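Local coordinates for conserved hypothetical protein (Streptococcus pyogenes, PDB 2EWC), which is of unknown function but belongs to the widely conserved YjgF family and is regarded as a putative translation initiation inhibitor, at residues N28-N33 and E50-L55; Q41-F46 and K84-G89; C68-R71 and N75-V78; T99-H104 and L111-G116. All coordinates share one frame; numbering follows the deposited sequence. Where two conformers were deposited one is given.

Contact 1: N28-N33 and E50-L55; sequences NYCVGN and ERRLAL
The carbonyl oxygen of Tyr29 is gripped from three directions. The firmest hold is that of Arg52, whose NH1 donates to Tyr29 O at 2.9 Å with a nearly straight N-H...O angle of 165°. The oxygen lies almost in the guanidinium plane, but NH1 itself stands well above the plane of the carbonyl, so it is not placed on a lone pair. A water gives a second hydrogen to Tyr29 O at 2.7 Å and takes one from Arg52 NH2 at 3.1 Å, closing a small bridge between the two groups. The third donor is local and weak: Asn28 ND2 lies 3.4 Å from Tyr29 O. Cys30 joins in through its sulfur, with SG 3.4 Å from Arg52 NH1 and near the guanidinium plane.

Arg52 gets there because its chain runs extended from CG to NE and carries the cation straight from the helix to the strand. NE is tied by a salt bridge to Asp8, which should fix the rotation of the group and offset its charge; Glu48 adds a long, weak ion pair at NH2. Asn28 turns its amide nearly perpendicular to the guanidinium, and its OD1 accepts from Arg94 N of a second subunit, so the same strand residue also takes part in the oligomer interface.

Helix 38-54 thus reaches strand 24-30 near the strand's C-terminal end, the short segment axes 10.6 Å apart and running at 136°, while strands 15-21 and 112-119 flank 24-30 in the sheet.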
# COMPACT_ATOMS: atom_id res chain seq x y z
N ASN B 28 -12.99 -39.85 12.44
CA ASN B 28 -11.61 -40.14 12.78
C ASN B 28 -10.76 -39.99 11.48
O ASN B 28 -11.32 -39.91 10.37
CB ASN B 28 -11.54 -41.56 13.34
CG ASN B 28 -10.21 -41.88 13.99
OD1 ASN B 28 -9.96 -41.50 15.13
ND2 ASN B 28 -9.36 -42.59 13.27
N TYR B 29 -9.43 -39.88 11.61
CA TYR B 29 -8.58 -39.78 10.40
C TYR B 29 -8.89 -40.96 9.48
O TYR B 29 -9.09 -42.09 9.94
CB TYR B 29 -7.08 -39.72 10.75
CG TYR B 29 -6.54 -40.98 11.39
CD1 TYR B 29 -6.10 -42.05 10.61
CD2 TYR B 29 -6.47 -41.10 12.79
CE1 TYR B 29 -5.60 -43.23 11.21
CE2 TYR B 29 -5.99 -42.25 13.39
CZ TYR B 29 -5.55 -43.31 12.60
OH TYR B 29 -5.07 -44.47 13.19
N CYS B 30 -8.97 -40.68 8.19
CA CYS B 30 -9.25 -41.67 7.16
C CYS B 30 -8.03 -41.89 6.30
O CYS B 30 -7.39 -40.96 5.85
CB CYS B 30 -10.39 -41.21 6.27
SG CYS B 30 -11.94 -40.96 7.12
N VAL B 31 -7.78 -43.16 6.03
CA VAL B 31 -6.58 -43.63 5.40
C VAL B 31 -6.97 -44.81 4.51
O VAL B 31 -7.87 -45.56 4.87
CB VAL B 31 -5.58 -44.03 6.53
CG1 VAL B 31 -5.37 -45.55 6.63
CG2 VAL B 31 -4.30 -43.33 6.35
N GLY B 32 -6.35 -44.93 3.33
CA GLY B 32 -6.66 -46.03 2.40
C GLY B 32 -5.60 -46.25 1.33
O GLY B 32 -4.78 -45.36 1.07
N ASN B 33 -5.63 -47.44 0.70
CA ASN B 33 -4.67 -47.81 -0.35
C ASN B 33 -3.22 -47.55 0.06
O ASN B 33 -2.48 -46.96 -0.71
CB ASN B 33 -4.96 -47.03 -1.65
CG ASN B 33 -6.28 -47.41 -2.29
OD1 ASN B 33 -6.78 -48.51 -2.08
ND2 ASN B 33 -6.86 -46.50 -3.09
N GLU B 50 -16.19 -42.08 2.71
CA GLU B 50 -17.48 -42.49 2.18
C GLU B 50 -18.03 -43.73 2.89
O GLU B 50 -19.25 -43.81 3.15
CB GLU B 50 -17.40 -42.77 0.67
CG GLU B 50 -17.20 -41.52 -0.17
CD GLU B 50 -17.35 -41.77 -1.66
OE1 GLU B 50 -16.67 -42.69 -2.20
OE2 GLU B 50 -18.15 -41.04 -2.29
N ARG B 51 -17.16 -44.71 3.14
CA ARG B 51 -17.55 -45.93 3.84
C ARG B 51 -18.13 -45.57 5.20
O ARG B 51 -19.18 -46.06 5.57
CB ARG B 51 -16.37 -46.89 4.05
CG ARG B 51 -16.77 -48.19 4.78
CD ARG B 51 -15.60 -49.14 5.06
NE ARG B 51 -14.68 -48.58 6.04
CZ ARG B 51 -14.82 -48.61 7.36
NH1 ARG B 51 -15.87 -49.20 7.93
NH2 ARG B 51 -13.90 -48.02 8.13
N ARG B 52 -17.44 -44.72 5.94
CA ARG B 52 -17.88 -44.39 7.29
C ARG B 52 -19.18 -43.59 7.25
O ARG B 52 -20.08 -43.87 8.01
CB ARG B 52 -16.78 -43.68 8.07
CG ARG B 52 -15.78 -44.64 8.70
CD ARG B 52 -14.47 -43.90 9.01
NE ARG B 52 -13.53 -44.71 9.76
CZ ARG B 52 -12.28 -44.34 10.07
NH1 ARG B 52 -11.81 -43.16 9.66
NH2 ARG B 52 -11.50 -45.16 10.78
N LEU B 53 -19.26 -42.63 6.35
CA LEU B 53 -20.45 -41.84 6.16
C LEU B 53 -21.68 -42.69 5.78
O LEU B 53 -22.81 -42.38 6.19
CB LEU B 53 -20.20 -40.73 5.12
CG LEU B 53 -19.29 -39.57 5.55
CD1 LEU B 53 -18.98 -38.68 4.35
CD2 LEU B 53 -19.95 -38.77 6.66
N ALA B 54 -21.45 -43.74 5.00
CA ALA B 54 -22.52 -44.65 4.62
C ALA B 54 -23.13 -45.41 5.82
O ALA B 54 -24.27 -45.86 5.75
CB ALA B 54 -22.05 -45.64 3.52
N LEU B 55 -22.39 -45.54 6.92
CA LEU B 55 -22.94 -46.15 8.14
C LEU B 55 -24.16 -45.40 8.71
O LEU B 55 -24.99 -45.97 9.41
CB LEU B 55 -21.84 -46.28 9.21
CG LEU B 55 -20.68 -47.19 8.80
CD1 LEU B 55 -19.48 -47.04 9.70
CD2 LEU B 55 -21.13 -48.65 8.74
O HOH W 1 -8.46 -44.69 10.33

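Contact 2: Q41-F46 and K84-G89; sequences QINGAF and KERFNG
Arg86, Phe46 and Phe87 carry this meeting of two helices. Arg86 contributes most: its chain folds about the CG-CD bond (chi3 71°), which lays the guanidinium against helix 38-54. Phe46 CB sits over the centre of one guanidinium face, 3.8 Å from Arg86 CZ. At the edge of the same group Arg86 NH1 gives a weak, bent hydrogen bond to the backbone carbonyl Asn43 O at 3.0 Å, so the cation spans about one turn of the helix.

Phe46 works in two places. While its CB backs the cation, its ring receives Phe87 in a T-shaped stack: the edge of Phe87 points at the face of Phe46, the planes are 79° apart and the centroids 5.6 Å. The leading atom is Phe87 CE1, which stands over the middle of the Phe46 ring and comes 4.2 Å from Phe46 CZ. Both rings also rest on Met66 of strand 63-70, so the aromatic pair fills part of the layer between the two helices and the sheet.

Arg86 NH2 is taken up beyond these segments, by salt bridges to Asp47 and Glu50 of helix 38-54. The contact therefore divides into an aromatic half facing the sheet and a charged half in which carboxylates and a backbone carbonyl of one helix share a single arginine of the other; the two acids probably keep that arginine well balanced in charge.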
# COMPACT_ATOMS: atom_id res chain seq x y z
N GLN B 41 -3.63 -42.87 -2.62
CA GLN B 41 -3.83 -42.78 -1.16
C GLN B 41 -4.88 -41.75 -0.84
O GLN B 41 -5.60 -41.91 0.12
CB GLN B 41 -2.53 -42.48 -0.41
CG GLN B 41 -1.57 -43.63 -0.46
CD GLN B 41 -0.47 -43.51 0.55
OE1 GLN B 41 -0.59 -42.81 1.55
NE2 GLN B 41 0.63 -44.22 0.30
N ILE B 42 -4.95 -40.71 -1.67
CA ILE B 42 -5.99 -39.71 -1.55
C ILE B 42 -7.37 -40.33 -1.86
O ILE B 42 -8.30 -40.17 -1.06
CB ILE B 42 -5.72 -38.46 -2.42
CG1 ILE B 42 -4.45 -37.73 -1.92
CG2 ILE B 42 -6.95 -37.52 -2.41
CD1 ILE B 42 -3.88 -36.72 -2.89
N ASN B 43 -7.48 -41.04 -2.98
CA ASN B 43 -8.71 -41.82 -3.28
C ASN B 43 -9.05 -42.86 -2.21
O ASN B 43 -10.21 -43.03 -1.87
CB ASN B 43 -8.64 -42.49 -4.65
CG ASN B 43 -8.86 -41.51 -5.79
OD1 ASN B 43 -8.14 -41.51 -6.79
ND2 ASN B 43 -9.86 -40.65 -5.63
N GLY B 44 -8.04 -43.55 -1.70
CA GLY B 44 -8.22 -44.50 -0.62
C GLY B 44 -8.74 -43.82 0.64
O GLY B 44 -9.62 -44.34 1.31
N ALA B 45 -8.21 -42.64 0.97
CA ALA B 45 -8.68 -41.97 2.17
C ALA B 45 -10.16 -41.58 1.99
O ALA B 45 -10.95 -41.76 2.91
CB ALA B 45 -7.84 -40.77 2.44
N PHE B 46 -10.52 -41.07 0.81
CA PHE B 46 -11.88 -40.62 0.56
C PHE B 46 -12.86 -41.81 0.46
O PHE B 46 -14.05 -41.64 0.77
CB PHE B 46 -11.97 -39.77 -0.72
CG PHE B 46 -11.38 -38.38 -0.58
CD1 PHE B 46 -11.48 -37.66 0.60
CD2 PHE B 46 -10.80 -37.76 -1.69
CE1 PHE B 46 -10.96 -36.36 0.70
CE2 PHE B 46 -10.28 -36.45 -1.59
CZ PHE B 46 -10.37 -35.76 -0.40
N LYS B 84 -12.47 -32.44 -7.01
CA LYS B 84 -13.35 -31.95 -8.05
C LYS B 84 -14.06 -33.12 -8.75
O LYS B 84 -15.24 -33.01 -9.05
CB LYS B 84 -12.63 -31.00 -9.01
CG LYS B 84 -12.26 -29.71 -8.28
CD LYS B 84 -11.81 -28.61 -9.17
CE LYS B 84 -10.32 -28.53 -9.23
NZ LYS B 84 -9.91 -27.79 -10.46
N GLU B 85 -13.37 -34.24 -8.90
CA GLU B 85 -13.97 -35.46 -9.47
C GLU B 85 -14.95 -36.19 -8.54
O GLU B 85 -15.92 -36.78 -9.00
CB GLU B 85 -12.87 -36.41 -9.95
CG GLU B 85 -12.05 -35.89 -11.16
CD GLU B 85 -10.94 -36.86 -11.59
OE1 GLU B 85 -10.91 -37.99 -11.02
OE2 GLU B 85 -10.11 -36.51 -12.48
N ARG B 86 -14.71 -36.13 -7.23
CA ARG B 86 -15.53 -36.90 -6.28
C ARG B 86 -16.62 -36.15 -5.52
O ARG B 86 -17.61 -36.76 -5.09
CB ARG B 86 -14.62 -37.69 -5.34
CG ARG B 86 -13.88 -38.75 -6.10
CD ARG B 86 -13.06 -39.57 -5.19
NE ARG B 86 -13.89 -40.42 -4.36
CZ ARG B 86 -13.43 -41.49 -3.73
NH1 ARG B 86 -12.15 -41.84 -3.86
NH2 ARG B 86 -14.24 -42.20 -2.98
N PHE B 87 -16.45 -34.83 -5.35
CA PHE B 87 -17.41 -33.99 -4.63
C PHE B 87 -18.43 -33.26 -5.54
O PHE B 87 -19.42 -32.72 -5.04
CB PHE B 87 -16.69 -32.96 -3.76
CG PHE B 87 -16.10 -33.52 -2.50
CD1 PHE B 87 -14.92 -34.27 -2.54
CD2 PHE B 87 -16.70 -33.27 -1.27
CE1 PHE B 87 -14.35 -34.78 -1.37
CE2 PHE B 87 -16.16 -33.78 -0.08
CZ PHE B 87 -14.97 -34.53 -0.12
N ASN B 88 -18.17 -33.23 -6.85
CA ASN B 88 -19.16 -32.77 -7.84
C ASN B 88 -19.78 -31.39 -7.56
O ASN B 88 -21.00 -31.26 -7.45
CB ASN B 88 -20.30 -33.79 -7.95
CG ASN B 88 -19.81 -35.23 -8.03
OD1 ASN B 88 -19.24 -35.66 -9.05
ND2 ASN B 88 -20.04 -35.99 -6.95
N GLY B 89 -18.94 -30.38 -7.41
CA GLY B 89 -19.43 -29.03 -7.24
C GLY B 89 -19.94 -28.68 -5.85
O GLY B 89 -20.30 -27.52 -5.61

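Contact 3: C68-R71 and N75-V78; sequences CLFR and NIPV
Strand 63-70 and helix 76-87 are consecutive elements of a beta-alpha-beta unit, and Phe70, the last residue of the strand, packs here against Asn75 and Ile76 at the start of the helix. The Phe70 ring does the touching with four of its atoms. CD1 lies 3.8 Å from the Asn75 CB, and the next atom along that side, Phe70 CE1, is 3.7 Å from the backbone carbon Asn75 C. Round the far end, Phe70 CZ comes within 3.9 Å of Ile76 CA, and on the other side Phe70 CE2 meets the Ile76 CG1 at 3.8 Å. The ring thus follows the turning backbone from one residue to the next, meeting the Asn75-Ile76 peptide obliquely.

With CG opposite the carbonyl carbon (chi1 -67°), Phe70 sends its ring off the strand toward the helix start. Ile76 extends CG1 roughly at right angles to the phenylalanine side chain, so it lies across it.

The crossover goes on through helix 76-87 to strand 93-98, which pairs in parallel with 63-70; Phe70 makes backbone hydrogen bonds to Ile97 and Thr99, both Phe70 and Ile76 touch Ser96, and Phe112, on the strand at the other side of 63-70, adds an edge-to-face stack to the Phe70 ring. Beyond the chain, Asn75 packs on Gly106 of a fourth subunit and Ile76 on Ala102 of a third. A glycerol, probably from the crystallisation liquor, lies about 5 Å from the Asn75 side chain.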
# COMPACT_ATOMS: atom_id res chain seq x y z
N CYS B 68 -6.90 -31.94 5.94
CA CYS B 68 -6.12 -32.85 5.08
C CYS B 68 -4.67 -32.88 5.53
O CYS B 68 -4.03 -31.82 5.64
CB CYS B 68 -6.21 -32.41 3.62
SG CYS B 68 -7.92 -31.97 3.12
N LEU B 69 -4.16 -34.07 5.83
CA LEU B 69 -2.80 -34.18 6.36
C LEU B 69 -1.88 -34.78 5.29
O LEU B 69 -2.12 -35.88 4.81
CB LEU B 69 -2.76 -35.05 7.63
CG LEU B 69 -3.59 -34.68 8.88
CD1 LEU B 69 -3.30 -35.63 10.06
CD2 LEU B 69 -3.34 -33.26 9.32
N PHE B 70 -0.80 -34.08 4.96
CA PHE B 70 0.10 -34.52 3.89
C PHE B 70 1.50 -34.70 4.46
O PHE B 70 1.98 -33.86 5.23
CB PHE B 70 0.24 -33.45 2.80
CG PHE B 70 -1.01 -33.18 1.99
CD1 PHE B 70 -1.16 -33.75 0.72
CD2 PHE B 70 -1.97 -32.29 2.45
CE1 PHE B 70 -2.28 -33.50 -0.05
CE2 PHE B 70 -3.10 -32.01 1.68
CZ PHE B 70 -3.27 -32.63 0.43
N ARG B 71 2.19 -35.74 4.02
CA ARG B 71 3.63 -35.81 4.27
C ARG B 71 4.35 -34.70 3.47
O ARG B 71 5.36 -34.15 3.93
CB ARG B 71 4.17 -37.20 3.89
CG ARG B 71 5.63 -37.43 4.22
CD ARG B 71 6.04 -38.87 3.87
NE ARG B 71 5.38 -39.88 4.73
CZ ARG B 71 5.77 -40.23 5.95
NH1 ARG B 71 6.85 -39.66 6.52
NH2 ARG B 71 5.10 -41.19 6.60
N ASN B 75 1.52 -31.56 -2.52
CA ASN B 75 0.57 -32.44 -3.19
C ASN B 75 -0.90 -31.94 -3.15
O ASN B 75 -1.79 -32.61 -3.65
CB ASN B 75 0.63 -33.83 -2.58
CG ASN B 75 1.84 -34.62 -3.03
OD1 ASN B 75 2.22 -34.60 -4.21
ND2 ASN B 75 2.45 -35.34 -2.10
N ILE B 76 -1.15 -30.79 -2.53
CA ILE B 76 -2.51 -30.19 -2.56
C ILE B 76 -3.18 -30.21 -3.95
O ILE B 76 -4.33 -30.57 -4.04
CB ILE B 76 -2.53 -28.77 -1.95
CG1 ILE B 76 -2.55 -28.83 -0.41
CG2 ILE B 76 -3.79 -27.97 -2.38
CD1 ILE B 76 -2.17 -27.50 0.20
N PRO B 77 -2.47 -29.80 -5.04
CA PRO B 77 -3.12 -29.89 -6.37
C PRO B 77 -3.55 -31.31 -6.78
O PRO B 77 -4.53 -31.47 -7.52
CB PRO B 77 -2.05 -29.36 -7.36
CG PRO B 77 -1.04 -28.63 -6.54
CD PRO B 77 -1.11 -29.22 -5.12
N VAL B 78 -2.83 -32.34 -6.33
CA VAL B 78 -3.25 -33.72 -6.60
C VAL B 78 -4.58 -33.93 -5.89
O VAL B 78 -5.51 -34.46 -6.49
CB VAL B 78 -2.21 -34.77 -6.12
CG1 VAL B 78 -2.70 -36.21 -6.43
CG2 VAL B 78 -0.81 -34.50 -6.75

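Contact 4: T99-H104 and L111-G116; sequences TEFAHH and LFQVDG
Phe101 projects from the loop after strand 93-98 onto the start of strand 112-119. Its CB already points at that strand, and a chi1 of -66°, which sets CG on the side of the backbone N, carries the ring onward between Gln113 and the backbone of Leu111. Along one side Phe101 CD1 comes first, 3.9 Å from the amide carbon Gln113 CD. Next is Phe101 CE1, which makes the closest approach, 3.7 Å to the same Gln113 CD, and is also 3.8 Å from Gln113 CG. At the tip, Phe101 CZ faces the backbone Gln113 N at 4.2 Å. Coming back along the other side, Phe101 CE2 lies 3.8 Å from the carbonyl carbon Leu111 C and 3.9 Å from Phe112 N, two atoms of one peptide bond.

Gln113 is stretched out beyond CG and runs past the ring in the opposite sense, its amide plane 41° from the ring plane, so the two flat groups slide by each other at a slant. One face of Phe101 also has Thr99 O of its own loop 4.0 Å above the plane, toward the rim. That loop is braced by a hydrogen bond from Thr99 OG1 to Glu100 O; the same hydroxyl bonds Gln98 N of a second subunit.

No hydrogen bond crosses between the segments. An aromatic ring lies against an amide and a peptide group, a contact of dispersion and shape, while the polar links that hold the strand run to other parts: Leu111 N to Gln41 OE1, and the Gln113 backbone to Leu69.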
# COMPACT_ATOMS: atom_id res chain seq x y z
N THR B 99 2.58 -32.87 7.93
CA THR B 99 2.98 -33.48 9.19
C THR B 99 3.72 -34.80 8.92
O THR B 99 3.52 -35.47 7.89
CB THR B 99 1.76 -33.69 10.14
OG1 THR B 99 2.17 -34.32 11.37
CG2 THR B 99 0.69 -34.55 9.44
N GLU B 100 4.58 -35.18 9.85
CA GLU B 100 5.10 -36.53 9.87
C GLU B 100 3.96 -37.40 10.35
O GLU B 100 3.00 -36.89 10.95
CB GLU B 100 6.29 -36.64 10.82
CG GLU B 100 7.50 -35.83 10.36
CD GLU B 100 7.98 -36.27 8.98
OE1 GLU B 100 8.03 -37.49 8.71
OE2 GLU B 100 8.30 -35.39 8.15
N PHE B 101 4.08 -38.69 10.10
CA PHE B 101 3.14 -39.69 10.56
C PHE B 101 3.91 -40.71 11.39
O PHE B 101 5.10 -40.92 11.15
CB PHE B 101 2.49 -40.39 9.36
CG PHE B 101 1.61 -39.48 8.51
CD1 PHE B 101 0.46 -38.92 9.03
CD2 PHE B 101 1.97 -39.17 7.21
CE1 PHE B 101 -0.34 -38.08 8.26
CE2 PHE B 101 1.15 -38.36 6.42
CZ PHE B 101 0.01 -37.80 6.95
N ALA B 102 3.22 -41.37 12.32
CA ALA B 102 3.81 -42.50 13.07
C ALA B 102 3.84 -43.77 12.20
O ALA B 102 3.49 -44.85 12.66
CB ALA B 102 3.05 -42.75 14.39
N HIS B 103 4.24 -43.62 10.94
CA HIS B 103 4.40 -44.72 10.00
C HIS B 103 5.46 -44.28 8.99
O HIS B 103 5.56 -43.09 8.68
CB HIS B 103 3.07 -45.08 9.31
CG HIS B 103 3.21 -46.06 8.17
ND1 HIS B 103 2.97 -47.41 8.32
CD2 HIS B 103 3.55 -45.88 6.87
CE1 HIS B 103 3.16 -48.02 7.16
NE2 HIS B 103 3.52 -47.11 6.27
N HIS B 104 6.25 -45.22 8.50
CA HIS B 104 7.38 -44.91 7.59
C HIS B 104 6.90 -44.14 6.34
O HIS B 104 5.75 -44.31 5.91
CB HIS B 104 8.22 -46.17 7.24
CG HIS B 104 7.55 -47.14 6.31
ND1 HIS B 104 6.90 -48.28 6.75
CD2 HIS B 104 7.48 -47.18 4.95
CE1 HIS B 104 6.44 -48.96 5.71
NE2 HIS B 104 6.77 -48.31 4.61
N LEU B 111 1.38 -41.48 2.97
CA LEU B 111 1.53 -40.13 2.44
C LEU B 111 0.42 -39.15 2.79
O LEU B 111 0.59 -37.94 2.64
CB LEU B 111 1.69 -40.16 0.90
CG LEU B 111 2.76 -41.12 0.34
CD1 LEU B 111 2.63 -41.35 -1.19
CD2 LEU B 111 4.22 -40.69 0.74
N PHE B 112 -0.73 -39.66 3.24
CA PHE B 112 -1.93 -38.83 3.30
C PHE B 112 -2.98 -39.39 4.25
O PHE B 112 -3.18 -40.61 4.31
CB PHE B 112 -2.51 -38.70 1.89
CG PHE B 112 -3.74 -37.85 1.81
CD1 PHE B 112 -3.65 -36.46 1.77
CD2 PHE B 112 -5.00 -38.45 1.81
CE1 PHE B 112 -4.81 -35.66 1.71
CE2 PHE B 112 -6.16 -37.67 1.76
CZ PHE B 112 -6.06 -36.27 1.70
N GLN B 113 -3.62 -38.50 5.00
CA GLN B 113 -4.77 -38.85 5.84
C GLN B 113 -5.76 -37.72 5.70
O GLN B 113 -5.36 -36.60 5.36
CB GLN B 113 -4.40 -38.99 7.30
CG GLN B 113 -3.45 -40.13 7.64
CD GLN B 113 -3.23 -40.26 9.15
OE1 GLN B 113 -3.52 -39.33 9.91
NE2 GLN B 113 -2.68 -41.40 9.58
N VAL B 114 -7.04 -38.00 5.95
CA VAL B 114 -8.03 -36.94 5.98
C VAL B 114 -9.01 -37.19 7.14
O VAL B 114 -9.24 -38.32 7.53
CB VAL B 114 -8.73 -36.77 4.61
CG1 VAL B 114 -9.62 -38.00 4.22
CG2 VAL B 114 -9.50 -35.47 4.57
N ASP B 115 -9.52 -36.12 7.74
CA ASP B 115 -10.62 -36.25 8.68
C ASP B 115 -11.66 -35.20 8.34
O ASP B 115 -11.51 -34.46 7.36
CB ASP B 115 -10.11 -36.19 10.13
CG ASP B 115 -9.91 -34.76 10.64
OD1 ASP B 115 -9.86 -34.58 11.89
OD2 ASP B 115 -9.82 -33.81 9.83
N GLY B 116 -12.73 -35.12 9.12
CA GLY B 116 -13.74 -34.10 8.85
C GLY B 116 -14.93 -34.13 9.77
O GLY B 116 -15.03 -34.99 10.66

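From the N terminus, contact 1 opens on strand 24-30 and closes at the end of helix 38-54. Contact 2 opens inside that loop, at 41-46, and closes only at 84-89, so the two cross and share helix 38-54; the Glu50-Arg86 salt bridge joins them. Contact 3 is nested within contact 2, closing the short turn between strand 63-70 and helix 76-87, and meets it where Ile42 packs on Val78. Contact 4 follows all three and closes the loop between strands 93-98 and 112-119. Strand 112-119 pairs with 24-30 of contact 1 and 63-70 of contact 3, bringing both helices and the late loop onto one sheet.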